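Intracellular protein transport protein USO1 (PDB 6LSU) is a yeast membrane tether required for protein transport from the endoplasmic reticulum to the Golgi complex, represented here by its armadillo-repeat globular head. Local coordinates at residues L264-S269 with T317-N322; V324-Q329 with R367-A372; K608-F613 with T629-V634; S612-I617 with K656-D661. All blocks are in the same frame, centred on the assembly; numbering follows the deposited sequence.

Interaction 1. Residues L264-S269 with T317-N322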
loop_
_atom_site.group_PDB
_atom_site.type_symbol
_atom_site.label_atom_id
_atom_site.label_comp_id
_atom_site.label_asym_id
_atom_site.label_seq_id
_atom_site.Cartn_x
_atom_site.Cartn_y
_atom_site.Cartn_z
ATOM N N LEU A 264 -9.176 13.619 2.414
ATOM C CA LEU A 264 -8.011 13.936 1.513
ATOM C C LEU A 264 -7.985 13.074 0.248
ATOM O O LEU A 264 -7.549 13.558 -0.791
ATOM C CB LEU A 264 -6.682 13.762 2.257
ATOM C CG LEU A 264 -6.512 14.624 3.507
ATOM C CD1 LEU A 264 -5.141 14.468 4.087
ATOM C CD2 LEU A 264 -6.774 16.078 3.188
ATOM N N LYS A 265 -8.434 11.826 0.324
ATOM C CA LYS A 265 -8.363 10.875 -0.817
ATOM C C LYS A 265 -8.958 11.583 -2.024
ATOM O O LYS A 265 -10.122 11.979 -1.963
ATOM C CB LYS A 265 -9.087 9.559 -0.504
ATOM C CG LYS A 265 -8.494 8.328 -1.198
ATOM C CD LYS A 265 -7.680 7.445 -0.261
ATOM C CE LYS A 265 -6.865 6.336 -0.910
ATOM N NZ LYS A 265 -6.093 5.579 0.113
ATOM N N TYR A 266 -8.157 11.797 -3.057
ATOM C CA TYR A 266 -8.582 12.242 -4.414
ATOM C C TYR A 266 -8.961 13.727 -4.445
ATOM O O TYR A 266 -9.519 14.209 -5.469
ATOM C CB TYR A 266 -9.771 11.411 -4.893
ATOM C CG TYR A 266 -9.519 9.925 -4.879
ATOM C CD1 TYR A 266 -8.314 9.402 -5.335
ATOM C CD2 TYR A 266 -10.485 9.039 -4.423
ATOM C CE1 TYR A 266 -8.075 8.035 -5.339
ATOM C CE2 TYR A 266 -10.263 7.670 -4.422
ATOM C CZ TYR A 266 -9.054 7.166 -4.876
ATOM O OH TYR A 266 -8.827 5.821 -4.862
ATOM N N ASN A 267 -8.636 14.455 -3.390
ATOM C CA ASN A 267 -9.039 15.860 -3.218
ATOM C C ASN A 267 -7.764 16.684 -3.050
ATOM O O ASN A 267 -7.384 16.962 -1.870
ATOM C CB ASN A 267 -10.024 15.965 -2.054
ATOM C CG ASN A 267 -10.937 17.166 -2.158
ATOM O OD1 ASN A 267 -10.481 18.289 -2.366
ATOM N ND2 ASN A 267 -12.233 16.929 -2.001
ATOM N N THR A 268 -7.138 17.053 -4.179
ATOM C CA THR A 268 -5.822 17.751 -4.222
ATOM C C THR A 268 -5.976 19.048 -3.436
ATOM O O THR A 268 -5.137 19.334 -2.541
ATOM C CB THR A 268 -5.322 17.889 -5.668
ATOM O OG1 THR A 268 -6.415 18.235 -6.512
ATOM C CG2 THR A 268 -4.771 16.598 -6.234
ATOM N N SER A 269 -7.048 19.785 -3.692
ATOM C CA SER A 269 -7.317 21.066 -2.998
ATOM C C SER A 269 -7.302 20.779 -1.498
ATOM O O SER A 269 -6.580 21.462 -0.753
ATOM C CB SER A 269 -8.621 21.694 -3.451
ATOM O OG SER A 269 -9.541 20.700 -3.907
ATOM N N THR A 317 -1.053 12.680 -0.324
ATOM C CA THR A 317 -0.727 14.068 -0.726
ATOM C C THR A 317 0.285 14.045 -1.861
ATOM O O THR A 317 0.345 15.058 -2.563
ATOM C CB THR A 317 -0.228 14.948 0.432
ATOM O OG1 THR A 317 1.171 14.777 0.672
ATOM C CG2 THR A 317 -1.029 14.708 1.681
ATOM N N VAL A 318 1.000 12.931 -2.081
ATOM C CA VAL A 318 2.142 12.825 -3.049
ATOM C C VAL A 318 1.899 11.635 -3.981
ATOM O O VAL A 318 2.907 10.937 -4.406
ATOM C CB VAL A 318 3.493 12.698 -2.318
ATOM C CG1 VAL A 318 3.819 13.921 -1.514
ATOM C CG2 VAL A 318 3.548 11.487 -1.422
ATOM N N GLU A 319 0.634 11.377 -4.305
ATOM C CA GLU A 319 0.268 10.358 -5.334
ATOM C C GLU A 319 0.913 10.781 -6.659
ATOM O O GLU A 319 0.681 11.876 -7.157
ATOM C CB GLU A 319 -1.264 10.219 -5.394
ATOM C CG GLU A 319 -1.802 9.361 -6.539
ATOM C CD GLU A 319 -3.323 9.315 -6.699
ATOM O OE1 GLU A 319 -3.787 8.688 -7.674
ATOM O OE2 GLU A 319 -4.051 9.897 -5.853
ATOM N N PRO A 320 1.744 9.928 -7.287
ATOM C CA PRO A 320 2.407 10.291 -8.545
ATOM C C PRO A 320 1.432 10.537 -9.709
ATOM O O PRO A 320 0.407 9.857 -9.758
ATOM C CB PRO A 320 3.303 9.082 -8.856
ATOM C CG PRO A 320 2.687 7.934 -8.078
ATOM C CD PRO A 320 2.067 8.562 -6.847
ATOM N N GLY A 321 1.758 11.512 -10.576
ATOM C CA GLY A 321 0.982 11.856 -11.783
ATOM C C GLY A 321 0.090 13.078 -11.599
ATOM O O GLY A 321 -0.295 13.648 -12.638
ATOM N N ASN A 322 -0.270 13.455 -10.360
ATOM C CA ASN A 322 -1.013 14.715 -10.061
ATOM C C ASN A 322 -0.065 15.895 -10.264
ATOM O O ASN A 322 1.165 15.698 -10.107
ATOM C CB ASN A 322 -1.569 14.785 -8.638
ATOM C CG ASN A 322 -2.440 13.603 -8.294
ATOM O OD1 ASN A 322 -2.482 12.626 -9.040
ATOM N ND2 ASN A 322 -3.117 13.678 -7.162
#
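T268 lays its methyl group against the side-chain amide of N322, with CG2 3.5 Å from ND2. The two side chains run askew, and the touch is plain van der Waals packing of a carbon on a nitrogen. T268 presents the methyl because CG2 is anti to its own carbonyl carbon, while OG1 takes the place between the backbone N and that carbon (chi1 41°). A second, looser approach is made separately: the carboxylate of E319 comes to the rim of the Y266 ring, near its plane, with OE2 4.3 Å from CD1. K265 covers one face of that ring, its CG 3.7 Å above the ring centre. Each segment is bent by a type II turn. In L264-N267 the bond from N267 N to L264 O is 3.0 Å, and Y266 takes the positive phi (75°); in E319-N322 that place falls to G321, where a CB would collide with the preceding carbonyl. N267 then acts as N-cap: its OD1 accepts from N270 N and also from S269 OG at 3.0 Å. The E319-N322 turn is likewise tied to the following helix, since T325 OG1 hydrogen-bonds to E319 O and N322 O. Two interhelical turns side by side at the surface, the first at the join of armadillo repeats 4 and 5, the second at the start of repeat 6, reflect the stacking of successive units in an armadillo solenoid.

Interaction 2. Residues V324-Q329 with R367-A372; sequences VTTKHQ and RSNEHA
The N-terminal part of helix 325-333 lies beside the bend that connects helix 354-366 to helix 370-376, at the join of armadillo repeats 6 and 7, with T326 CA 6.7 Å from N369 CA and Q329 CA 7.3 Å from A372 CA. Q329 does most of the joining. Its chain is extended beyond CG (chi2 172°), which carries the amide across to the bend, where both of its ends are used. NE2 gives a nearly straight bond to R367 O, 3.0 Å long at 173°, with the acceptor close to the plane of the glutamine amide; NE2 also donates to N364 O. OE1 receives N369 ND2 at 3.1 Å, equally straight, although the donor stands above the glutamine carbonyl plane and not on a lone pair. The two side chains pass in opposite directions and their amide planes are turned 72° apart. N369 is itself the N-cap of helix 370-376: its OD1 accepts from A372 N at 2.8 Å, and its ND2 has a second acceptor in N330 OD1. T326 adds a lighter touch, CG2 lying 3.9 Å from N369 ND2. Were Q329 cut back to an alanine, R367 O would probably lose this donor, and the N369 amide one of its grips, leaving it freer to turn away from its capping position. Asparagine and glutamine suit this partly buried place because each amide both donates and accepts, so Q329 satisfies both the backbone carbonyl R367 O after helix 354-366 and the capping amide of helix 370-376.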
loop_
_atom_site.group_PDB
_atom_site.type_symbol
_atom_site.label_atom_id
_atom_site.label_comp_id
_atom_site.label_asym_id
_atom_site.label_seq_id
_atom_site.Cartn_x
_atom_site.Cartn_y
_atom_site.Cartn_z
ATOM N N VAL A 324 0.141 18.594 -8.452
ATOM C CA VAL A 324 0.501 19.213 -7.137
ATOM C C VAL A 324 1.592 18.401 -6.417
ATOM O O VAL A 324 2.127 18.905 -5.394
ATOM C CB VAL A 324 -0.725 19.388 -6.219
ATOM C CG1 VAL A 324 -0.942 20.845 -5.853
ATOM C CG2 VAL A 324 -1.982 18.773 -6.801
ATOM N N THR A 325 1.917 17.215 -6.933
ATOM C CA THR A 325 2.830 16.235 -6.300
ATOM C C THR A 325 4.129 16.925 -5.910
ATOM O O THR A 325 4.543 16.826 -4.701
ATOM C CB THR A 325 3.084 15.051 -7.226
ATOM O OG1 THR A 325 1.789 14.487 -7.419
ATOM C CG2 THR A 325 4.066 14.068 -6.632
ATOM N N THR A 326 4.764 17.573 -6.882
ATOM C CA THR A 326 6.048 18.253 -6.616
ATOM C C THR A 326 5.841 19.207 -5.452
ATOM O O THR A 326 6.686 19.152 -4.531
ATOM C CB THR A 326 6.587 18.917 -7.865
ATOM O OG1 THR A 326 6.665 17.836 -8.806
ATOM C CG2 THR A 326 7.935 19.582 -7.638
ATOM N N LYS A 327 4.754 20.010 -5.498
ATOM C CA LYS A 327 4.446 21.037 -4.493
ATOM C C LYS A 327 4.382 20.306 -3.155
ATOM O O LYS A 327 5.138 20.698 -2.218
ATOM C CB LYS A 327 3.185 21.826 -4.887
ATOM C CG LYS A 327 2.876 23.061 -4.041
ATOM C CD LYS A 327 1.568 22.973 -3.253
ATOM C CE LYS A 327 1.212 24.241 -2.492
ATOM N NZ LYS A 327 2.277 24.634 -1.533
ATOM N N HIS A 328 3.499 19.306 -3.061
ATOM C CA HIS A 328 3.293 18.494 -1.837
ATOM C C HIS A 328 4.631 17.898 -1.384
ATOM O O HIS A 328 4.930 18.035 -0.183
ATOM C CB HIS A 328 2.265 17.397 -2.090
ATOM C CG HIS A 328 0.885 17.922 -2.278
ATOM N ND1 HIS A 328 -0.059 17.268 -3.053
ATOM C CD2 HIS A 328 0.319 19.088 -1.899
ATOM C CE1 HIS A 328 -1.159 17.988 -3.101
ATOM N NE2 HIS A 328 -0.948 19.102 -2.396
ATOM N N GLN A 329 5.385 17.262 -2.317
ATOM C CA GLN A 329 6.688 16.631 -2.030
ATOM C C GLN A 329 7.556 17.680 -1.320
ATOM O O GLN A 329 8.015 17.420 -0.166
ATOM C CB GLN A 329 7.350 16.072 -3.281
ATOM C CG GLN A 329 6.898 14.668 -3.676
ATOM C CD GLN A 329 7.463 14.296 -5.028
ATOM O OE1 GLN A 329 7.634 15.168 -5.893
ATOM N NE2 GLN A 329 7.852 13.029 -5.160
ATOM N N ARG A 367 10.202 10.433 -5.162
ATOM C CA ARG A 367 10.186 9.970 -6.557
ATOM C C ARG A 367 10.238 11.158 -7.511
ATOM O O ARG A 367 9.302 11.921 -7.542
ATOM C CB ARG A 367 8.913 9.162 -6.800
ATOM C CG ARG A 367 8.874 8.546 -8.204
ATOM C CD ARG A 367 8.226 7.179 -8.330
ATOM N NE ARG A 367 7.230 7.023 -7.278
ATOM C CZ ARG A 367 7.253 6.108 -6.328
ATOM N NH1 ARG A 367 8.195 5.206 -6.314
ATOM N NH2 ARG A 367 6.341 6.100 -5.380
ATOM N N SER A 368 11.284 11.289 -8.298
ATOM C CA SER A 368 11.322 12.211 -9.478
ATOM C C SER A 368 11.405 13.700 -9.101
ATOM O O SER A 368 10.859 14.507 -9.823
ATOM C CB SER A 368 10.111 11.978 -10.322
ATOM O OG SER A 368 10.516 11.258 -11.446
ATOM N N ASN A 369 12.033 14.027 -7.980
ATOM C CA ASN A 369 12.090 15.388 -7.404
ATOM C C ASN A 369 13.560 15.577 -7.067
ATOM O O ASN A 369 13.934 15.043 -5.991
ATOM C CB ASN A 369 11.192 15.442 -6.177
ATOM C CG ASN A 369 11.082 16.805 -5.533
ATOM O OD1 ASN A 369 12.085 17.497 -5.294
ATOM N ND2 ASN A 369 9.856 17.167 -5.200
ATOM N N GLU A 370 14.351 16.174 -7.993
ATOM C CA GLU A 370 15.770 16.520 -7.751
ATOM C C GLU A 370 15.953 16.929 -6.273
ATOM O O GLU A 370 16.790 16.374 -5.572
ATOM C CB GLU A 370 16.177 17.682 -8.661
ATOM C CG GLU A 370 16.835 17.315 -9.975
ATOM C CD GLU A 370 17.925 18.300 -10.374
ATOM O OE1 GLU A 370 18.008 18.676 -11.583
ATOM O OE2 GLU A 370 18.671 18.722 -9.455
ATOM N N HIS A 371 15.188 17.913 -5.820
ATOM C CA HIS A 371 15.362 18.544 -4.484
ATOM C C HIS A 371 15.187 17.462 -3.392
ATOM O O HIS A 371 16.035 17.386 -2.437
ATOM C CB HIS A 371 14.368 19.709 -4.291
ATOM C CG HIS A 371 14.533 20.290 -2.937
ATOM N ND1 HIS A 371 13.541 20.391 -2.041
ATOM C CD2 HIS A 371 15.650 20.609 -2.283
ATOM C CE1 HIS A 371 14.028 20.771 -0.885
ATOM N NE2 HIS A 371 15.314 20.916 -1.012
ATOM N N ALA A 372 14.127 16.654 -3.498
ATOM C CA ALA A 372 13.900 15.500 -2.583
ATOM C C ALA A 372 15.052 14.484 -2.687
ATOM O O ALA A 372 15.645 14.171 -1.652
ATOM C CB ALA A 372 12.524 14.879 -2.792
#

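Interaction 3. Residues K608-F613 with T629-V634; sequences KSLLSF and TMLLGV
Within armadillo repeat 10, segments of helices 604-614 and 622-637 pack through a small leucine cluster. Their local axes approach to 10.1 Å and cross at -134°, so they run in opposed senses but steeply inclined. L632 reaches out between two leucines of the other helix and divides its methyls: CD1 lies 4.0 Å from L611 CG, while CD2 faces L610 CD1 at the longer 4.3 Å. With CG anti to the carbonyl carbon (chi1 -66°), L632 sends this fork across the gap between the helices. L610 CD1 also meets L631 CD1, at 3.8 Å, the two side chains crossing at a slant. Around the cluster, L611 packs on F653 and I654 of helix 647-658, and L631 on L583 and L590 of helix 577-590, so L611 and L631 each also pack against a further helix. Polar groups stay on the outer side of helix 604-614, where K608 O accepts from S612 N at 2.8 Å and from S612 OG at 2.9 Å. Branched aliphatic side chains suit such a buried seam because their methyls can mesh at an oblique crossing; the cohesion comes from dispersion and from the exclusion of water, with no directional bond between the two segments.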
loop_
_atom_site.group_PDB
_atom_site.type_symbol
_atom_site.label_atom_id
_atom_site.label_comp_id
_atom_site.label_asym_id
_atom_site.label_seq_id
_atom_site.Cartn_x
_atom_site.Cartn_y
_atom_site.Cartn_z
ATOM N N LYS A 608 30.711 -21.989 -26.410
ATOM C CA LYS A 608 30.775 -23.474 -26.523
ATOM C C LYS A 608 30.003 -24.068 -25.348
ATOM O O LYS A 608 29.024 -24.798 -25.611
ATOM C CB LYS A 608 32.218 -23.988 -26.650
ATOM C CG LYS A 608 32.857 -23.720 -28.013
ATOM C CD LYS A 608 34.074 -24.563 -28.328
ATOM C CE LYS A 608 35.374 -23.996 -27.802
ATOM N NZ LYS A 608 36.469 -24.995 -27.877
ATOM N N SER A 609 30.361 -23.718 -24.105
ATOM C CA SER A 609 29.582 -24.098 -22.872
ATOM C C SER A 609 28.074 -23.825 -23.025
ATOM O O SER A 609 27.225 -24.691 -22.688
ATOM C CB SER A 609 30.102 -23.360 -21.713
ATOM O OG SER A 609 31.428 -23.778 -21.432
ATOM N N LEU A 610 27.690 -22.646 -23.492
ATOM C CA LEU A 610 26.249 -22.325 -23.573
ATOM C C LEU A 610 25.581 -23.245 -24.598
ATOM O O LEU A 610 24.540 -23.847 -24.265
ATOM C CB LEU A 610 26.074 -20.838 -23.884
ATOM C CG LEU A 610 26.636 -19.888 -22.827
ATOM C CD1 LEU A 610 26.447 -18.463 -23.262
ATOM C CD2 LEU A 610 26.023 -20.113 -21.461
ATOM N N LEU A 611 26.172 -23.395 -25.784
ATOM C CA LEU A 611 25.665 -24.341 -26.813
ATOM C C LEU A 611 25.611 -25.765 -26.244
ATOM O O LEU A 611 24.567 -26.435 -26.374
ATOM C CB LEU A 611 26.565 -24.257 -28.034
ATOM C CG LEU A 611 26.065 -23.313 -29.117
ATOM C CD1 LEU A 611 27.075 -23.261 -30.237
ATOM C CD2 LEU A 611 24.709 -23.755 -29.645
ATOM N N SER A 612 26.673 -26.227 -25.603
ATOM C CA SER A 612 26.678 -27.573 -24.984
ATOM C C SER A 612 25.482 -27.654 -24.024
ATOM O O SER A 612 24.708 -28.657 -24.074
ATOM C CB SER A 612 27.986 -27.874 -24.286
ATOM O OG SER A 612 29.108 -27.641 -25.143
ATOM N N PHE A 613 25.345 -26.661 -23.151
ATOM C CA PHE A 613 24.315 -26.691 -22.080
ATOM C C PHE A 613 22.937 -26.792 -22.738
ATOM O O PHE A 613 22.159 -27.627 -22.294
ATOM C CB PHE A 613 24.402 -25.491 -21.126
ATOM C CG PHE A 613 23.366 -25.611 -20.038
ATOM C CD1 PHE A 613 22.035 -25.329 -20.306
ATOM C CD2 PHE A 613 23.694 -26.086 -18.778
ATOM C CE1 PHE A 613 21.057 -25.527 -19.343
ATOM C CE2 PHE A 613 22.707 -26.267 -17.812
ATOM C CZ PHE A 613 21.394 -26.008 -18.112
ATOM N N THR A 629 19.474 -20.244 -24.999
ATOM C CA THR A 629 19.252 -20.209 -26.473
ATOM C C THR A 629 19.047 -18.748 -26.856
ATOM O O THR A 629 19.651 -18.295 -27.832
ATOM C CB THR A 629 18.048 -21.054 -26.892
ATOM O OG1 THR A 629 18.229 -22.357 -26.339
ATOM C CG2 THR A 629 17.817 -21.060 -28.390
ATOM N N MET A 630 18.207 -18.041 -26.098
ATOM C CA MET A 630 17.850 -16.619 -26.367
ATOM C C MET A 630 19.120 -15.735 -26.329
ATOM O O MET A 630 19.322 -14.832 -27.211
ATOM C CB MET A 630 16.871 -16.126 -25.316
ATOM C CG MET A 630 16.073 -14.954 -25.818
ATOM S SD MET A 630 15.077 -14.224 -24.517
ATOM C CE MET A 630 14.011 -15.615 -24.133
ATOM N N LEU A 631 19.980 -15.983 -25.335
ATOM C CA LEU A 631 21.243 -15.234 -25.204
ATOM C C LEU A 631 21.982 -15.284 -26.542
ATOM O O LEU A 631 22.460 -14.184 -27.029
ATOM C CB LEU A 631 22.060 -15.869 -24.082
ATOM C CG LEU A 631 22.915 -14.907 -23.273
ATOM C CD1 LEU A 631 24.057 -15.642 -22.554
ATOM C CD2 LEU A 631 23.484 -13.813 -24.182
ATOM N N LEU A 632 22.135 -16.491 -27.104
ATOM C CA LEU A 632 22.966 -16.714 -28.314
ATOM C C LEU A 632 22.310 -16.046 -29.525
ATOM O O LEU A 632 23.028 -15.360 -30.300
ATOM C CB LEU A 632 23.131 -18.227 -28.530
ATOM C CG LEU A 632 23.931 -18.919 -27.435
ATOM C CD1 LEU A 632 23.850 -20.419 -27.582
ATOM C CD2 LEU A 632 25.387 -18.447 -27.449
ATOM N N GLY A 633 21.016 -16.252 -29.683
ATOM C CA GLY A 633 20.206 -15.540 -30.685
ATOM C C GLY A 633 20.412 -14.047 -30.603
ATOM O O GLY A 633 20.796 -13.460 -31.622
ATOM N N VAL A 634 20.199 -13.456 -29.422
ATOM C CA VAL A 634 20.241 -11.976 -29.238
ATOM C C VAL A 634 21.666 -11.550 -29.582
ATOM O O VAL A 634 21.811 -10.591 -30.340
ATOM C CB VAL A 634 19.768 -11.535 -27.827
ATOM C CG1 VAL A 634 20.206 -10.111 -27.473
ATOM C CG2 VAL A 634 18.258 -11.670 -27.686
#

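Interaction 4. Residues S612-I617 with K656-D661; sequences SFSYQI and KTLGKD
This is a partly buried packing contact toward the C-terminal end of the armadillo-type solenoid, where the end of helix 604-614, within armadillo repeat 10, meets the junction between helices 647-658 and 660-673. L658 is the apolar piece. One of its methyls, CD2, comes close to both S614 and Y615. The tyrosine reaches it with the phenol end of its ring, CZ lying 4.1 Å from L658 CD2, and the two side chains cross at a slant. Beside it, Y615 OH also comes up to the backbone of T657, but that approach is modelled too closely to be trusted. T657 turns its own hydroxyl back into its helix, OG1 bonding to F653 O and I654 O. At G659 the chain leaves one helix and begins the next; its positive phi (95°) would drive a CB into the preceding carbonyl oxygen, which explains the glycine. S614 fits a helix end: it is small, its backbone O accepts from R666 NH2, and its OG, held between the backbone N and carbonyl carbon (chi1 83°), bonds back to L611 O. That same oxygen, S614 OG, touches L658 CD2 at 3.6 Å.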
loop_
_atom_site.group_PDB
_atom_site.type_symbol
_atom_site.label_atom_id
_atom_site.label_comp_id
_atom_site.label_asym_id
_atom_site.label_seq_id
_atom_site.Cartn_x
_atom_site.Cartn_y
_atom_site.Cartn_z
ATOM N N SER A 612 26.673 -26.227 -25.603
ATOM C CA SER A 612 26.678 -27.573 -24.984
ATOM C C SER A 612 25.482 -27.654 -24.024
ATOM O O SER A 612 24.708 -28.657 -24.074
ATOM C CB SER A 612 27.986 -27.874 -24.286
ATOM O OG SER A 612 29.108 -27.641 -25.143
ATOM N N PHE A 613 25.345 -26.661 -23.151
ATOM C CA PHE A 613 24.315 -26.691 -22.080
ATOM C C PHE A 613 22.937 -26.792 -22.738
ATOM O O PHE A 613 22.159 -27.627 -22.294
ATOM C CB PHE A 613 24.402 -25.491 -21.126
ATOM C CG PHE A 613 23.366 -25.611 -20.038
ATOM C CD1 PHE A 613 22.035 -25.329 -20.306
ATOM C CD2 PHE A 613 23.694 -26.086 -18.778
ATOM C CE1 PHE A 613 21.057 -25.527 -19.343
ATOM C CE2 PHE A 613 22.707 -26.267 -17.812
ATOM C CZ PHE A 613 21.394 -26.008 -18.112
ATOM N N SER A 614 22.669 -25.995 -23.771
ATOM C CA SER A 614 21.363 -25.964 -24.481
ATOM C C SER A 614 20.863 -27.369 -24.846
ATOM O O SER A 614 19.651 -27.501 -25.053
ATOM C CB SER A 614 21.443 -25.095 -25.703
ATOM O OG SER A 614 21.982 -25.814 -26.793
ATOM N N TYR A 615 21.740 -28.362 -25.009
ATOM C CA TYR A 615 21.356 -29.769 -25.352
ATOM C C TYR A 615 21.032 -30.523 -24.063
ATOM O O TYR A 615 21.940 -31.118 -23.430
ATOM C CB TYR A 615 22.437 -30.523 -26.150
ATOM C CG TYR A 615 22.611 -30.005 -27.548
ATOM C CD1 TYR A 615 21.744 -30.368 -28.563
ATOM C CD2 TYR A 615 23.563 -29.042 -27.822
ATOM C CE1 TYR A 615 21.864 -29.832 -29.830
ATOM C CE2 TYR A 615 23.698 -28.497 -29.088
ATOM C CZ TYR A 615 22.852 -28.901 -30.097
ATOM O OH TYR A 615 23.035 -28.346 -31.328
ATOM N N GLN A 616 19.759 -30.475 -23.671
ATOM C CA GLN A 616 19.258 -31.198 -22.478
ATOM C C GLN A 616 18.072 -32.064 -22.899
ATOM O O GLN A 616 17.457 -31.768 -23.964
ATOM C CB GLN A 616 18.898 -30.211 -21.368
ATOM C CG GLN A 616 19.385 -30.651 -19.996
ATOM C CD GLN A 616 20.001 -29.499 -19.247
ATOM O OE1 GLN A 616 20.039 -28.377 -19.753
ATOM N NE2 GLN A 616 20.486 -29.775 -18.041
ATOM N N ILE A 617 17.820 -33.113 -22.113
ATOM C CA ILE A 617 16.610 -33.980 -22.207
ATOM C C ILE A 617 15.356 -33.084 -22.191
ATOM O O ILE A 617 15.307 -32.138 -21.367
ATOM C CB ILE A 617 16.640 -35.067 -21.107
ATOM C CG1 ILE A 617 17.253 -34.576 -19.788
ATOM C CG2 ILE A 617 17.356 -36.301 -21.635
ATOM C CD1 ILE A 617 17.857 -35.660 -18.901
ATOM N N LYS A 656 24.121 -24.121 -37.666
ATOM C CA LYS A 656 24.522 -25.530 -37.920
ATOM C C LYS A 656 24.228 -26.361 -36.655
ATOM O O LYS A 656 23.554 -27.399 -36.795
ATOM C CB LYS A 656 25.981 -25.628 -38.393
ATOM C CG LYS A 656 26.207 -25.221 -39.847
ATOM C CD LYS A 656 27.671 -25.262 -40.279
ATOM C CE LYS A 656 27.936 -24.625 -41.630
ATOM N NZ LYS A 656 27.284 -25.361 -42.743
ATOM N N THR A 657 24.682 -25.907 -35.477
ATOM C CA THR A 657 24.497 -26.602 -34.172
ATOM C C THR A 657 23.026 -26.687 -33.776
ATOM O O THR A 657 22.584 -27.804 -33.503
ATOM C CB THR A 657 25.212 -25.932 -32.988
ATOM O OG1 THR A 657 25.158 -24.507 -33.075
ATOM C CG2 THR A 657 26.677 -26.280 -32.891
ATOM N N LEU A 658 22.299 -25.568 -33.717
ATOM C CA LEU A 658 20.944 -25.551 -33.093
ATOM C C LEU A 658 19.852 -25.671 -34.151
ATOM O O LEU A 658 18.904 -26.380 -33.883
ATOM C CB LEU A 658 20.752 -24.293 -32.237
ATOM C CG LEU A 658 21.285 -24.426 -30.809
ATOM C CD1 LEU A 658 21.182 -23.112 -30.047
ATOM C CD2 LEU A 658 20.572 -25.546 -30.058
ATOM N N GLY A 659 19.968 -24.960 -35.270
ATOM C CA GLY A 659 18.952 -24.968 -36.342
ATOM C C GLY A 659 17.975 -23.810 -36.213
ATOM O O GLY A 659 17.521 -23.537 -35.096
ATOM N N LYS A 660 17.639 -23.186 -37.338
ATOM C CA LYS A 660 16.739 -22.007 -37.443
ATOM C C LYS A 660 15.365 -22.365 -36.862
ATOM O O LYS A 660 14.723 -21.466 -36.306
ATOM C CB LYS A 660 16.576 -21.519 -38.893
ATOM C CG LYS A 660 17.795 -21.635 -39.808
ATOM C CD LYS A 660 17.953 -23.024 -40.446
ATOM C CE LYS A 660 19.221 -23.214 -41.255
ATOM N NZ LYS A 660 19.495 -24.651 -41.494
ATOM N N ASP A 661 14.913 -23.612 -37.010
ATOM C CA ASP A 661 13.584 -24.047 -36.499
ATOM C C ASP A 661 13.692 -24.211 -34.976
ATOM O O ASP A 661 12.842 -23.686 -34.277
ATOM C CB ASP A 661 13.053 -25.297 -37.223
ATOM C CG ASP A 661 12.504 -25.031 -38.626
ATOM O OD1 ASP A 661 12.675 -23.889 -39.138
ATOM O OD2 ASP A 661 11.907 -25.968 -39.207
#

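In the fold
The four contacts form two groups along the solenoid. Interactions 1 and 2, with centres 12 Å apart, follow one another and touch through the start of helix 325-333; interactions 3 and 4, 8 Å apart, share helix 604-614 and meet where L611 CD2 packs on L658 CD1 at 3.6 Å. The groups lie well apart, the centres of interactions 1 and 3 being about 49 Å from each other. Interaction 3 is the buried one and wholly aliphatic. Interaction 1 lies at the surface and brings polar side chains together loosely. Between these extremes, interaction 2 is built on amide hydrogen bonds, and interaction 4 sets a leucine against hydroxyl-bearing residues at helix ends.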